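PDB 7A0M: TSC1 N-terminal domain from Chaetomium thermophilum, which probably binds phosphatidylinositol phosphates of the lysosomal membrane as part of the TSC complex, a GTPase-activating assembly that regulates mTORC1 signalling. Local coordinates for residues Ser8-Ile20 and Leu31-Asp43. Numbering follows the deposited sequence.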
loop_
_atom_site.group_PDB
_atom_site.type_symbol
_atom_site.label_atom_id
_atom_site.label_comp_id
_atom_site.label_asym_id
_atom_site.label_seq_id
_atom_site.Cartn_x
_atom_site.Cartn_y
_atom_site.Cartn_z
ATOM N N SER B 8 -31.301 66.840 11.138
ATOM C CA SER B 8 -32.033 67.776 10.292
ATOM C C SER B 8 -33.098 67.035 9.492
ATOM O O SER B 8 -33.019 66.938 8.266
ATOM C CB SER B 8 -31.071 68.517 9.364
ATOM O OG SER B 8 -30.114 69.237 10.120
ATOM N N SER B 9 -34.099 66.528 10.216
ATOM C CA SER B 9 -35.058 65.578 9.662
ATOM C C SER B 9 -35.705 66.096 8.383
ATOM O O SER B 9 -35.655 65.444 7.334
ATOM C CB SER B 9 -36.124 65.263 10.710
ATOM O OG SER B 9 -36.765 66.455 11.138
ATOM N N ARG B 10 -36.325 67.275 8.457
ATOM C CA ARG B 10 -37.149 67.740 7.346
ATOM C C ARG B 10 -36.311 68.049 6.112
ATOM O O ARG B 10 -36.727 67.757 4.985
ATOM C CB ARG B 10 -37.962 68.959 7.774
ATOM C CG ARG B 10 -38.983 68.649 8.851
ATOM C CD ARG B 10 -39.774 69.881 9.246
ATOM N NE ARG B 10 -40.740 69.582 10.298
ATOM C CZ ARG B 10 -41.528 70.485 10.871
ATOM N NH1 ARG B 10 -41.467 71.755 10.495
ATOM N NH2 ARG B 10 -42.376 70.119 11.822
ATOM N N ASP B 11 -35.126 68.633 6.301
ATOM C CA ASP B 11 -34.243 68.874 5.166
ATOM C C ASP B 11 -33.718 67.579 4.563
ATOM O O ASP B 11 -33.253 67.589 3.418
ATOM C CB ASP B 11 -33.075 69.770 5.580
ATOM C CG ASP B 11 -33.506 71.196 5.860
ATOM O OD1 ASP B 11 -34.601 71.587 5.403
ATOM O OD2 ASP B 11 -32.749 71.927 6.530
ATOM N N LEU B 12 -33.783 66.469 5.301
ATOM C CA LEU B 12 -33.365 65.191 4.735
ATOM C C LEU B 12 -34.357 64.708 3.688
ATOM O O LEU B 12 -33.958 64.241 2.615
ATOM C CB LEU B 12 -33.215 64.150 5.845
ATOM C CG LEU B 12 -32.800 62.764 5.357
ATOM C CD1 LEU B 12 -31.397 62.832 4.796
ATOM C CD2 LEU B 12 -32.907 61.717 6.453
ATOM N N PHE B 13 -35.654 64.825 3.982
ATOM C CA PHE B 13 -36.687 64.398 3.043
ATOM C C PHE B 13 -36.625 65.208 1.755
ATOM O O PHE B 13 -36.829 64.669 0.660
ATOM C CB PHE B 13 -38.064 64.528 3.690
ATOM C CG PHE B 13 -38.253 63.662 4.904
ATOM C CD1 PHE B 13 -37.385 62.616 5.181
ATOM C CD2 PHE B 13 -39.300 63.902 5.777
ATOM C CE1 PHE B 13 -37.561 61.828 6.302
ATOM C CE2 PHE B 13 -39.482 63.117 6.898
ATOM C CZ PHE B 13 -38.612 62.079 7.161
ATOM N N ARG B 14 -36.336 66.508 1.871
ATOM C CA ARG B 14 -36.273 67.372 0.698
ATOM C C ARG B 14 -35.199 66.903 -0.263
ATOM O O ARG B 14 -35.394 66.911 -1.485
ATOM C CB ARG B 14 -35.943 68.797 1.127
ATOM C CG ARG B 14 -35.771 69.754 -0.032
ATOM C CD ARG B 14 -35.287 71.096 0.460
ATOM N NE ARG B 14 -34.035 70.898 1.189
ATOM C CZ ARG B 14 -32.832 70.903 0.618
ATOM N NH1 ARG B 14 -32.708 71.091 -0.690
ATOM N NH2 ARG B 14 -31.749 70.705 1.355
ATOM N N ALA B 15 -34.055 66.489 0.278
ATOM C CA ALA B 15 -32.978 65.983 -0.555
ATOM C C ALA B 15 -33.371 64.665 -1.208
ATOM O O ALA B 15 -33.063 64.430 -2.382
ATOM C CB ALA B 15 -31.713 65.824 0.289
ATOM N N LEU B 16 -34.075 63.805 -0.467
ATOM C CA LEU B 16 -34.481 62.507 -0.999
ATOM C C LEU B 16 -35.486 62.667 -2.133
ATOM O O LEU B 16 -35.350 62.042 -3.191
ATOM C CB LEU B 16 -35.084 61.651 0.115
ATOM C CG LEU B 16 -34.240 61.385 1.362
ATOM C CD1 LEU B 16 -35.032 60.578 2.386
ATOM C CD2 LEU B 16 -32.926 60.715 1.020
ATOM N N ASN B 17 -36.506 63.499 -1.921
ATOM C CA ASN B 17 -37.536 63.698 -2.933
ATOM C C ASN B 17 -36.953 64.303 -4.204
ATOM O O ASN B 17 -37.348 63.937 -5.318
ATOM C CB ASN B 17 -38.633 64.600 -2.372
ATOM C CG ASN B 17 -39.446 63.923 -1.284
ATOM O OD1 ASN B 17 -40.179 62.968 -1.538
ATOM N ND2 ASN B 17 -39.323 64.426 -0.057
ATOM N N SER B 18 -36.011 65.235 -4.055
ATOM C CA SER B 18 -35.349 65.832 -5.211
ATOM C C SER B 18 -34.435 64.835 -5.912
ATOM O O SER B 18 -34.333 64.838 -7.145
ATOM C CB SER B 18 -34.560 67.065 -4.781
ATOM O OG SER B 18 -33.727 67.524 -5.830
ATOM N N PHE B 19 -33.757 63.978 -5.146
ATOM C CA PHE B 19 -32.803 63.050 -5.742
ATOM C C PHE B 19 -33.485 61.990 -6.591
ATOM O O PHE B 19 -32.940 61.580 -7.622
ATOM C CB PHE B 19 -31.959 62.372 -4.668
ATOM C CG PHE B 19 -31.171 61.198 -5.187
ATOM C CD1 PHE B 19 -30.091 61.396 -6.031
ATOM C CD2 PHE B 19 -31.510 59.902 -4.839
ATOM C CE1 PHE B 19 -29.362 60.331 -6.512
ATOM C CE2 PHE B 19 -30.784 58.830 -5.324
ATOM C CZ PHE B 19 -29.709 59.046 -6.159
ATOM N N ILE B 20 -34.654 61.506 -6.167
ATOM C CA ILE B 20 -35.293 60.420 -6.901
ATOM C C ILE B 20 -35.573 60.843 -8.336
ATOM O O ILE B 20 -35.302 60.095 -9.284
ATOM C CB ILE B 20 -36.580 59.986 -6.176
ATOM C CG1 ILE B 20 -36.244 59.313 -4.844
ATOM C CG2 ILE B 20 -37.405 59.065 -7.052
ATOM C CD1 ILE B 20 -35.346 58.103 -4.968
ATOM N N LEU B 31 -26.546 65.421 -0.872
ATOM C CA LEU B 31 -27.403 64.434 -0.226
ATOM C C LEU B 31 -26.694 63.723 0.918
ATOM O O LEU B 31 -27.282 63.534 1.989
ATOM C CB LEU B 31 -27.875 63.396 -1.232
ATOM C CG LEU B 31 -28.564 63.786 -2.524
ATOM C CD1 LEU B 31 -28.817 62.473 -3.167
ATOM C CD2 LEU B 31 -29.862 64.514 -2.281
ATOM N N ASP B 32 -25.448 63.290 0.701
ATOM C CA ASP B 32 -24.734 62.560 1.742
ATOM C C ASP B 32 -24.501 63.426 2.971
ATOM O O ASP B 32 -24.472 62.911 4.094
ATOM C CB ASP B 32 -23.398 62.032 1.214
ATOM C CG ASP B 32 -23.554 61.155 -0.016
ATOM O OD1 ASP B 32 -24.504 60.348 -0.073
ATOM O OD2 ASP B 32 -22.705 61.261 -0.925
ATOM N N ALA B 33 -24.334 64.737 2.781
ATOM C CA ALA B 33 -24.098 65.624 3.913
ATOM C C ALA B 33 -25.309 65.699 4.832
ATOM O O ALA B 33 -25.165 65.643 6.058
ATOM C CB ALA B 33 -23.721 67.019 3.414
ATOM N N ILE B 34 -26.509 65.826 4.263
ATOM C CA ILE B 34 -27.713 65.884 5.086
ATOM C C ILE B 34 -27.939 64.554 5.798
ATOM O O ILE B 34 -28.367 64.520 6.959
ATOM C CB ILE B 34 -28.929 66.288 4.237
ATOM C CG1 ILE B 34 -28.675 67.623 3.539
ATOM C CG2 ILE B 34 -30.144 66.439 5.120
ATOM C CD1 ILE B 34 -29.807 68.062 2.636
ATOM N N ILE B 35 -27.666 63.441 5.113
ATOM C CA ILE B 35 -27.850 62.120 5.711
ATOM C C ILE B 35 -26.951 61.954 6.931
ATOM O O ILE B 35 -27.389 61.479 7.987
ATOM C CB ILE B 35 -27.588 61.015 4.671
ATOM C CG1 ILE B 35 -28.679 61.012 3.601
ATOM C CG2 ILE B 35 -27.502 59.654 5.343
ATOM C CD1 ILE B 35 -28.516 59.936 2.552
ATOM N N SER B 36 -25.676 62.331 6.802
ATOM C CA SER B 36 -24.739 62.175 7.913
ATOM C C SER B 36 -25.168 62.989 9.129
ATOM O O SER B 36 -25.141 62.493 10.261
ATOM C CB SER B 36 -23.334 62.580 7.465
ATOM O OG SER B 36 -22.447 62.656 8.566
ATOM N N SER B 37 -25.565 64.247 8.917
ATOM C CA SER B 37 -26.052 65.063 10.026
ATOM C C SER B 37 -27.350 64.516 10.606
ATOM O O SER B 37 -27.582 64.624 11.816
ATOM C CB SER B 37 -26.238 66.510 9.583
ATOM O OG SER B 37 -26.784 67.287 10.635
ATOM N N TYR B 38 -28.212 63.939 9.763
ATOM C CA TYR B 38 -29.445 63.333 10.257
ATOM C C TYR B 38 -29.140 62.188 11.213
ATOM O O TYR B 38 -29.686 62.125 12.321
ATOM C CB TYR B 38 -30.288 62.837 9.084
ATOM C CG TYR B 38 -31.452 61.961 9.492
ATOM C CD1 TYR B 38 -32.668 62.516 9.863
ATOM C CD2 TYR B 38 -31.332 60.576 9.508
ATOM C CE1 TYR B 38 -33.733 61.716 10.239
ATOM C CE2 TYR B 38 -32.386 59.771 9.884
ATOM C CZ TYR B 38 -33.585 60.344 10.248
ATOM O OH TYR B 38 -34.640 59.543 10.622
ATOM N N LEU B 39 -28.274 61.263 10.795
ATOM C CA LEU B 39 -27.913 60.147 11.658
ATOM C C LEU B 39 -27.156 60.615 12.895
ATOM O O LEU B 39 -27.086 59.876 13.883
ATOM C CB LEU B 39 -27.082 59.129 10.876
ATOM C CG LEU B 39 -27.774 58.537 9.645
ATOM C CD1 LEU B 39 -26.841 57.600 8.893
ATOM C CD2 LEU B 39 -29.055 57.821 10.041
ATOM N N GLU B 40 -26.602 61.828 12.860
ATOM C CA GLU B 40 -25.860 62.345 14.004
ATOM C C GLU B 40 -26.791 62.674 15.164
ATOM O O GLU B 40 -26.598 62.187 16.284
ATOM C CB GLU B 40 -25.049 63.574 13.583
ATOM C CG GLU B 40 -24.696 64.530 14.713
ATOM C CD GLU B 40 -25.633 65.722 14.774
ATOM O OE1 GLU B 40 -26.070 66.190 13.700
ATOM O OE2 GLU B 40 -25.942 66.183 15.892
ATOM N N ARG B 41 -27.812 63.496 14.918
ATOM C CA ARG B 41 -28.684 63.942 15.999
ATOM C C ARG B 41 -29.812 62.964 16.297
ATOM O O ARG B 41 -30.663 63.269 17.141
ATOM C CB ARG B 41 -29.262 65.326 15.688
ATOM C CG ARG B 41 -30.354 65.343 14.636
ATOM C CD ARG B 41 -31.031 66.706 14.572
ATOM N NE ARG B 41 -31.768 67.016 15.795
ATOM C CZ ARG B 41 -33.073 66.812 15.955
ATOM N NH1 ARG B 41 -33.791 66.302 14.966
ATOM N NH2 ARG B 41 -33.661 67.121 17.104
ATOM N N HIS B 42 -29.838 61.803 15.647
ATOM C CA HIS B 42 -30.820 60.756 15.915
ATOM C C HIS B 42 -30.074 59.605 16.581
ATOM O O HIS B 42 -29.499 58.746 15.906
ATOM C CB HIS B 42 -31.529 60.337 14.632
ATOM C CG HIS B 42 -32.328 61.439 14.013
ATOM N ND1 HIS B 42 -31.746 62.515 13.379
ATOM C CD2 HIS B 42 -33.665 61.643 13.947
ATOM C CE1 HIS B 42 -32.688 63.334 12.949
ATOM N NE2 HIS B 42 -33.862 62.825 13.276
ATOM N N ASP B 43 -30.095 59.597 17.913
ATOM C CA ASP B 43 -29.304 58.662 18.699
ATOM C C ASP B 43 -30.061 57.386 19.034
ATOM O O ASP B 43 -29.427 56.367 19.334
ATOM C CB ASP B 43 -28.837 59.344 19.990
ATOM C CG ASP B 43 -27.592 58.709 20.570
ATOM O OD1 ASP B 43 -27.016 57.823 19.906
ATOM O OD2 ASP B 43 -27.180 59.104 21.682
#
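Leu12 lays its CD2 methyl over one face of the Tyr38 ring. This is a CH-pi contact, with CD2 3.5 Å from the ring centroid and 16° off the normal. With CG anti to the backbone N (chi1 179°), the end of Leu12 comes nearer to helix 29-41 than its CB does, and its other methyl, CD1, meets Ile35 CG1 at 3.5 Å. Ser9 CA lies at the edge of the tyrosine ring, near its plane. Leu53 of helix 45-65 also touches Tyr38. Without the ring, as with an alanine at Tyr38, Leu12 CD2 would probably lose its aromatic partner, and a gap would be likely to open beside Leu12 and Leu53.

Ile34 is a knob in a hole formed by Asp11, Leu12, Arg14 and Ala15. Its two branches divide the work. CG2, anti to the backbone N, rests on Leu12 CA at 3.5 Å, while CD1 reaches Ala15 CB and Arg14 NH2. Further along, Leu31 splits its methyls in the same way. CD2 packs on Ala15 CB at 3.4 Å, and CD1 meets Phe19 CD1 at 3.3 Å. Phe19 continues onto Ala74 and Val78 of helix 69-81.

Helices 9-21 and 29-41 form an antiparallel helical hairpin at the N-terminal end of this all-helical domain. The axes of their segments approach to 9.2 Å at 149°. No hydrogen bond joins the two segments, so their pairing rests largely on the fit of aliphatic branches around small Ala15 and on the tyrosine face.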